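Local coordinates for acetyl-CoA hydrolase/transferase family protein (Porphyromonas gingivalis, PDB 2NVV) that probably handles acetyl-CoA as an acetate CoA-transferase or acetyl-CoA hydrolase, and binds zinc, at residues S106-Y114 against I144-A152; I167-E175 against S191-V199. All blocks are in the same frame, centred on the assembly; numbering follows the deposited sequence.

Contact 1: S106-Y114 against I144-A152; sequences STLAQDLRY and ILPTICRLA
Leu108 meets Ile144, the N-cap residue of helix 145-151, methyl to methyl, with CD2 of Leu108 3.9 Å from CD1 of Ile144. One turn on, Leu112 brings its CD1 to the same Ile144 methyl, while its CB lies 3.8 Å from Leu151 CD2 and 4.1 Å from Thr147 CG2. Thr147 presents two different branches to helix 108-113. With OG1 trans to the carbonyl carbon (chi1 -55°), the hydroxyl packs 3.4 Å from Ala109 CB, and CG2 lies 4.0 Å from Arg113 CG.

Arg113 crosses Thr147 at about a right angle. Its chain bends at chi3 (-63°), which folds the guanidinium back so that one face lies over Gln110 CA; Thr147 OG1 sits at its edge, near the plane, 3.7 Å from NH2. Arg150 also crosses Arg113 at about a right angle, one face of its guanidinium over Arg113 CD, with CZ 4.0 Å from that carbon.

Helices 108-113 and 145-151 run nearly parallel (19°), their axes 9.5 Å apart at closest approach, as part of the helical packing beside the parallel sheet of the N-terminal domain. Leu112 and Ile144 both reach Phe58 of strand 55-58 in that sheet. No hydrogen bond runs directly between the segments. Arg113 NH1 pairs with Asp178 and NH2 with Glu334 and Glu175, while Arg150 NE pairs with Glu175. The Glu175 carboxylate thus gathers both arginines and the Thr147 hydroxyl, so the ionic side of the contact is held through a third, outside residue.

Contact 2: I167-E175 against S191-V199; sequences IMGMHDLCE and SDRIGKPYV
Asp172 takes two backbone N-H groups, from Ile194 and Gly195, one on each carboxylate oxygen. The N-H of Ile194 reaches OD2 on its syn lone pair at 2.8 Å, nearly straight at 165°. Gly195 N comes to OD1 at 2.7 Å, also on the syn side but 32° out of the carboxylate plane. Asp172 CG stands opposite the backbone N (chi1 -166°), which carries the carboxylate across to these two consecutive amides. The other side-chain bond comes from the extended Arg193, which turns the edge of its guanidinium to Gly169 O, with NH2 at 2.8 Å; Gly169 belongs to a type II turn.

Between the backbones, Leu173 N donates to Lys196 O (2.7 Å) and Lys196 N returns to Leu173 O (2.9 Å), while Pro197 CA makes a CA-H...O contact with His171 O.

Packing fills the rest: the bent selenomethionine Met168 crosses Pro197 obliquely, SE 4.0 Å from CG, and Cys174 SG lies against Ile194 CG1. Leu173 CD2 rests on the backbone of Pro197 and Tyr198.

Leu173 and Lys196 form a single antiparallel bridge, a hydrogen-bonded pair, joining two irregular limbs of the long connection between strands 154-160 and 199-200.

Overall arrangement
The two contacts follow one another along the chain, contact 1 closing before contact 2 opens, and their centres are about 16 Å apart on the same side of the chain's centre. Both belong to the N-terminal domain. Contact 1 joins helices that lead into strands 122-127 and 154-160 of the seven-stranded parallel sheet; contact 2 lies in the loop connection that follows strand 154-160. They touch through Glu175 at the end of segment 167-175, and through Leu145 packing on Val199. The loop is thereby tied to the helical layer. The side chain of Ile144 lies about 11 Å from that of Glu284, the predicted thioester-forming residue, and that of Leu108 about 11 Å from predicted CoA-binding Gly378; contact 2 is remote from both.

Contact 1: S106-Y114 against I144-A152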
# COMPACT_ATOMS: atom_id res chain seq x y z
N SER A 106 -11.06 -2.51 -1.04
CA SER A 106 -11.00 -3.14 -2.36
C SER A 106 -10.64 -4.62 -2.35
O SER A 106 -10.81 -5.31 -3.36
CB SER A 106 -9.99 -2.41 -3.25
OG SER A 106 -8.66 -2.73 -2.88
N THR A 107 -10.14 -5.13 -1.23
CA THR A 107 -9.70 -6.53 -1.16
C THR A 107 -10.65 -7.59 -0.61
O THR A 107 -10.42 -8.77 -0.84
CB THR A 107 -8.39 -6.66 -0.38
OG1 THR A 107 -8.63 -6.37 1.01
CG2 THR A 107 -7.36 -5.67 -0.89
N LEU A 108 -11.70 -7.18 0.10
CA LEU A 108 -12.64 -8.14 0.70
C LEU A 108 -13.36 -9.09 -0.26
O LEU A 108 -13.50 -10.29 0.02
CB LEU A 108 -13.69 -7.41 1.55
CG LEU A 108 -14.71 -8.30 2.26
CD1 LEU A 108 -14.01 -9.28 3.18
CD2 LEU A 108 -15.68 -7.45 3.05
N ALA A 109 -13.82 -8.56 -1.39
CA ALA A 109 -14.52 -9.38 -2.38
C ALA A 109 -13.69 -10.54 -2.92
O ALA A 109 -14.12 -11.70 -2.86
CB ALA A 109 -15.00 -8.51 -3.53
N GLN A 110 -12.50 -10.25 -3.44
CA GLN A 110 -11.68 -11.32 -3.99
C GLN A 110 -11.16 -12.27 -2.93
O GLN A 110 -11.06 -13.47 -3.18
CB GLN A 110 -10.49 -10.75 -4.78
CG GLN A 110 -9.58 -9.86 -3.98
CD GLN A 110 -8.22 -9.67 -4.64
OE1 GLN A 110 -8.12 -9.44 -5.84
NE2 GLN A 110 -7.16 -9.76 -3.84
N ASP A 111 -10.84 -11.75 -1.76
CA ASP A 111 -10.33 -12.58 -0.68
C ASP A 111 -11.39 -13.53 -0.17
O ASP A 111 -11.08 -14.57 0.42
CB ASP A 111 -9.79 -11.71 0.46
CG ASP A 111 -8.44 -11.10 0.13
OD1 ASP A 111 -8.03 -11.16 -1.04
OD2 ASP A 111 -7.78 -10.57 1.05
N LEU A 112 -12.64 -13.16 -0.39
CA LEU A 112 -13.76 -14.00 0.01
C LEU A 112 -13.80 -15.14 -0.99
O LEU A 112 -13.96 -16.30 -0.61
CB LEU A 112 -15.07 -13.20 -0.05
CG LEU A 112 -15.49 -12.53 1.26
CD1 LEU A 112 -16.61 -11.53 1.01
CD2 LEU A 112 -15.92 -13.61 2.25
N ARG A 113 -13.63 -14.81 -2.26
CA ARG A 113 -13.63 -15.80 -3.32
C ARG A 113 -12.43 -16.73 -3.18
O ARG A 113 -12.54 -17.92 -3.47
CB ARG A 113 -13.60 -15.10 -4.69
CG ARG A 113 -14.81 -14.21 -4.95
CD ARG A 113 -14.99 -13.95 -6.43
NE ARG A 113 -13.87 -13.22 -7.01
CZ ARG A 113 -13.76 -11.90 -7.06
NH1 ARG A 113 -12.69 -11.35 -7.60
NH2 ARG A 113 -14.74 -11.13 -6.58
N TYR A 114 -11.30 -16.20 -2.72
CA TYR A 114 -10.09 -16.99 -2.52
C TYR A 114 -10.27 -17.98 -1.36
O TYR A 114 -9.49 -18.91 -1.21
CB TYR A 114 -8.89 -16.07 -2.21
CG TYR A 114 -8.51 -15.14 -3.34
CD1 TYR A 114 -9.05 -15.30 -4.61
CD2 TYR A 114 -7.59 -14.10 -3.14
CE1 TYR A 114 -8.69 -14.45 -5.67
CE2 TYR A 114 -7.22 -13.25 -4.19
CZ TYR A 114 -7.78 -13.44 -5.45
OH TYR A 114 -7.43 -12.61 -6.48
N ILE A 144 -20.06 -5.12 -1.50
CA ILE A 144 -19.63 -6.44 -1.95
C ILE A 144 -20.83 -7.28 -2.39
O ILE A 144 -20.78 -8.50 -2.36
CB ILE A 144 -18.89 -7.20 -0.82
CG1 ILE A 144 -19.84 -7.49 0.35
CG2 ILE A 144 -17.71 -6.38 -0.34
CD1 ILE A 144 -19.20 -8.21 1.51
N LEU A 145 -21.89 -6.61 -2.81
CA LEU A 145 -23.11 -7.25 -3.26
C LEU A 145 -22.93 -8.46 -4.17
O LEU A 145 -23.31 -9.57 -3.82
CB LEU A 145 -24.00 -6.23 -3.96
CG LEU A 145 -25.28 -6.75 -4.64
CD1 LEU A 145 -26.37 -6.97 -3.62
CD2 LEU A 145 -25.75 -5.76 -5.68
N PRO A 146 -22.35 -8.25 -5.37
CA PRO A 146 -22.18 -9.40 -6.26
C PRO A 146 -21.47 -10.61 -5.67
O PRO A 146 -21.80 -11.75 -6.00
CB PRO A 146 -21.45 -8.80 -7.47
CG PRO A 146 -20.78 -7.58 -6.93
CD PRO A 146 -21.80 -7.03 -5.98
N THR A 147 -20.51 -10.37 -4.79
CA THR A 147 -19.77 -11.47 -4.20
C THR A 147 -20.58 -12.22 -3.14
O THR A 147 -20.56 -13.45 -3.11
CB THR A 147 -18.45 -10.98 -3.59
OG1 THR A 147 -17.70 -10.28 -4.59
CG2 THR A 147 -17.62 -12.16 -3.06
N ILE A 148 -21.30 -11.50 -2.28
CA ILE A 148 -22.09 -12.17 -1.25
C ILE A 148 -23.27 -12.94 -1.86
O ILE A 148 -23.68 -13.98 -1.34
CB ILE A 148 -22.61 -11.18 -0.15
CG1 ILE A 148 -23.39 -10.02 -0.77
CG2 ILE A 148 -21.45 -10.64 0.65
CD1 ILE A 148 -23.90 -9.03 0.24
N CYS A 149 -23.81 -12.43 -2.96
CA CYS A 149 -24.92 -13.09 -3.64
C CYS A 149 -24.45 -14.36 -4.32
O CYS A 149 -25.19 -15.35 -4.42
CB CYS A 149 -25.54 -12.16 -4.68
SG CYS A 149 -26.59 -10.86 -4.01
N ARG A 150 -23.21 -14.34 -4.80
CA ARG A 150 -22.63 -15.48 -5.47
C ARG A 150 -22.25 -16.59 -4.49
O ARG A 150 -22.58 -17.76 -4.70
CB ARG A 150 -21.37 -15.06 -6.25
CG ARG A 150 -20.66 -16.24 -6.87
CD ARG A 150 -19.15 -16.06 -6.90
NE ARG A 150 -18.67 -15.46 -8.14
CZ ARG A 150 -17.60 -15.89 -8.80
NH1 ARG A 150 -16.90 -16.92 -8.34
NH2 ARG A 150 -17.21 -15.28 -9.92
N LEU A 151 -21.58 -16.20 -3.41
CA LEU A 151 -21.11 -17.14 -2.40
C LEU A 151 -22.12 -17.65 -1.37
O LEU A 151 -21.91 -18.71 -0.79
CB LEU A 151 -19.93 -16.52 -1.66
CG LEU A 151 -18.48 -16.70 -2.13
CD1 LEU A 151 -18.40 -16.92 -3.62
CD2 LEU A 151 -17.69 -15.47 -1.68
N ALA A 152 -23.19 -16.89 -1.12
CA ALA A 152 -24.20 -17.28 -0.12
C ALA A 152 -25.02 -18.50 -0.48
O ALA A 152 -25.34 -18.72 -1.64
CB ALA A 152 -25.13 -16.10 0.16

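Contact 2: I167-E175 against S191-V199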
# COMPACT_ATOMS: atom_id res chain seq x y z
N ILE A 167 -34.07 3.35 -11.73
CA ILE A 167 -32.67 3.53 -11.38
C ILE A 167 -31.82 2.62 -12.25
O ILE A 167 -30.63 2.86 -12.46
CB ILE A 167 -32.45 3.20 -9.87
CG1 ILE A 167 -33.00 4.35 -9.04
CG2 ILE A 167 -30.99 2.97 -9.56
CD1 ILE A 167 -32.46 5.69 -9.45
N MSE A 168 -32.45 1.56 -12.75
CA MSE A 168 -31.80 0.59 -13.63
C MSE A 168 -30.83 1.30 -14.57
O MSE A 168 -31.25 2.11 -15.40
CB MSE A 168 -32.87 -0.14 -14.43
CG MSE A 168 -32.34 -1.05 -15.54
SE MSE A 168 -31.79 -2.80 -14.93
CE MSE A 168 -33.49 -3.73 -15.10
N GLY A 169 -29.54 0.99 -14.45
CA GLY A 169 -28.56 1.63 -15.32
C GLY A 169 -27.54 2.44 -14.55
O GLY A 169 -26.48 2.79 -15.08
N MSE A 170 -27.84 2.75 -13.30
CA MSE A 170 -26.93 3.53 -12.48
C MSE A 170 -25.85 2.69 -11.80
O MSE A 170 -24.93 3.23 -11.18
CB MSE A 170 -27.70 4.34 -11.45
CG MSE A 170 -28.45 5.51 -12.09
SE MSE A 170 -29.19 6.79 -10.86
CE MSE A 170 -28.01 6.36 -9.29
N HIS A 171 -25.97 1.37 -11.90
CA HIS A 171 -24.98 0.48 -11.30
C HIS A 171 -24.23 -0.22 -12.42
O HIS A 171 -24.73 -0.36 -13.54
CB HIS A 171 -25.64 -0.58 -10.42
CG HIS A 171 -26.76 -0.08 -9.56
ND1 HIS A 171 -28.06 0.01 -10.01
CD2 HIS A 171 -26.77 0.38 -8.28
CE1 HIS A 171 -28.82 0.49 -9.04
NE2 HIS A 171 -28.07 0.72 -7.99
N ASP A 172 -23.01 -0.64 -12.11
CA ASP A 172 -22.16 -1.38 -13.04
C ASP A 172 -21.65 -2.52 -12.17
O ASP A 172 -20.68 -2.38 -11.43
CB ASP A 172 -21.03 -0.49 -13.55
CG ASP A 172 -20.33 -1.08 -14.76
OD1 ASP A 172 -20.98 -1.84 -15.50
OD2 ASP A 172 -19.13 -0.77 -14.99
N LEU A 173 -22.36 -3.64 -12.23
CA LEU A 173 -22.04 -4.81 -11.41
C LEU A 173 -21.31 -5.93 -12.11
O LEU A 173 -21.65 -6.29 -13.23
CB LEU A 173 -23.31 -5.38 -10.77
CG LEU A 173 -24.21 -4.56 -9.84
CD1 LEU A 173 -23.37 -3.68 -8.92
CD2 LEU A 173 -25.13 -3.70 -10.65
N CYS A 174 -20.31 -6.49 -11.44
CA CYS A 174 -19.55 -7.61 -11.96
C CYS A 174 -18.41 -7.99 -11.05
O CYS A 174 -18.16 -7.35 -10.02
CB CYS A 174 -19.02 -7.31 -13.38
SG CYS A 174 -17.96 -5.85 -13.59
N GLU A 175 -17.73 -9.07 -11.43
CA GLU A 175 -16.58 -9.59 -10.72
C GLU A 175 -15.64 -10.08 -11.79
O GLU A 175 -16.08 -10.51 -12.85
CB GLU A 175 -16.97 -10.78 -9.84
CG GLU A 175 -17.90 -10.45 -8.71
CD GLU A 175 -18.22 -11.66 -7.88
OE1 GLU A 175 -18.85 -12.59 -8.42
OE2 GLU A 175 -17.83 -11.67 -6.68
N SER A 191 -16.11 6.98 -16.20
CA SER A 191 -17.49 6.66 -16.57
C SER A 191 -17.64 5.41 -17.43
O SER A 191 -18.70 5.17 -17.99
CB SER A 191 -18.13 7.84 -17.30
OG SER A 191 -17.47 8.08 -18.53
N ASP A 192 -16.59 4.61 -17.52
CA ASP A 192 -16.64 3.40 -18.33
C ASP A 192 -17.41 2.27 -17.66
O ASP A 192 -17.21 1.98 -16.48
CB ASP A 192 -15.23 2.91 -18.67
CG ASP A 192 -14.53 3.79 -19.68
OD1 ASP A 192 -15.18 4.70 -20.24
OD2 ASP A 192 -13.32 3.56 -19.92
N ARG A 193 -18.29 1.64 -18.43
CA ARG A 193 -19.08 0.51 -17.96
C ARG A 193 -18.40 -0.80 -18.38
O ARG A 193 -18.01 -0.97 -19.54
CB ARG A 193 -20.49 0.55 -18.55
CG ARG A 193 -21.37 1.66 -18.01
CD ARG A 193 -22.83 1.30 -18.22
NE ARG A 193 -23.73 2.14 -17.43
CZ ARG A 193 -23.93 3.43 -17.66
NH1 ARG A 193 -23.29 4.03 -18.66
NH2 ARG A 193 -24.76 4.14 -16.90
N ILE A 194 -18.25 -1.72 -17.44
CA ILE A 194 -17.63 -2.99 -17.76
C ILE A 194 -18.47 -4.18 -17.30
O ILE A 194 -18.12 -5.32 -17.57
CB ILE A 194 -16.21 -3.07 -17.14
CG1 ILE A 194 -16.28 -3.03 -15.61
CG2 ILE A 194 -15.37 -1.90 -17.66
CD1 ILE A 194 -14.92 -3.06 -14.94
N GLY A 195 -19.58 -3.92 -16.61
CA GLY A 195 -20.43 -5.00 -16.14
C GLY A 195 -21.89 -4.88 -16.56
O GLY A 195 -22.20 -4.42 -17.65
N LYS A 196 -22.79 -5.31 -15.67
CA LYS A 196 -24.23 -5.25 -15.93
C LYS A 196 -24.94 -4.36 -14.92
O LYS A 196 -24.42 -4.09 -13.84
CB LYS A 196 -24.84 -6.66 -15.92
CG LYS A 196 -24.36 -7.53 -17.07
CD LYS A 196 -25.00 -8.89 -17.06
CE LYS A 196 -24.43 -9.76 -18.18
NZ LYS A 196 -25.13 -11.06 -18.32
N PRO A 197 -26.13 -3.87 -15.27
CA PRO A 197 -26.91 -3.00 -14.38
C PRO A 197 -27.70 -3.79 -13.34
O PRO A 197 -28.61 -3.26 -12.69
CB PRO A 197 -27.80 -2.23 -15.35
CG PRO A 197 -28.10 -3.26 -16.39
CD PRO A 197 -26.76 -3.96 -16.61
N TYR A 198 -27.34 -5.05 -13.16
CA TYR A 198 -28.02 -5.91 -12.21
C TYR A 198 -27.16 -7.13 -11.92
O TYR A 198 -26.22 -7.42 -12.65
CB TYR A 198 -29.37 -6.36 -12.80
CG TYR A 198 -29.23 -7.24 -14.01
CD1 TYR A 198 -28.88 -8.58 -13.89
CD2 TYR A 198 -29.40 -6.73 -15.29
CE1 TYR A 198 -28.69 -9.39 -15.00
CE2 TYR A 198 -29.21 -7.53 -16.42
CZ TYR A 198 -28.85 -8.86 -16.26
OH TYR A 198 -28.64 -9.66 -17.36
N VAL A 199 -27.50 -7.83 -10.85
CA VAL A 199 -26.78 -9.03 -10.48
C VAL A 199 -27.71 -10.23 -10.69
O VAL A 199 -28.86 -10.22 -10.27
CB VAL A 199 -26.29 -8.95 -9.00
CG1 VAL A 199 -27.30 -8.22 -8.18
CG2 VAL A 199 -26.06 -10.34 -8.42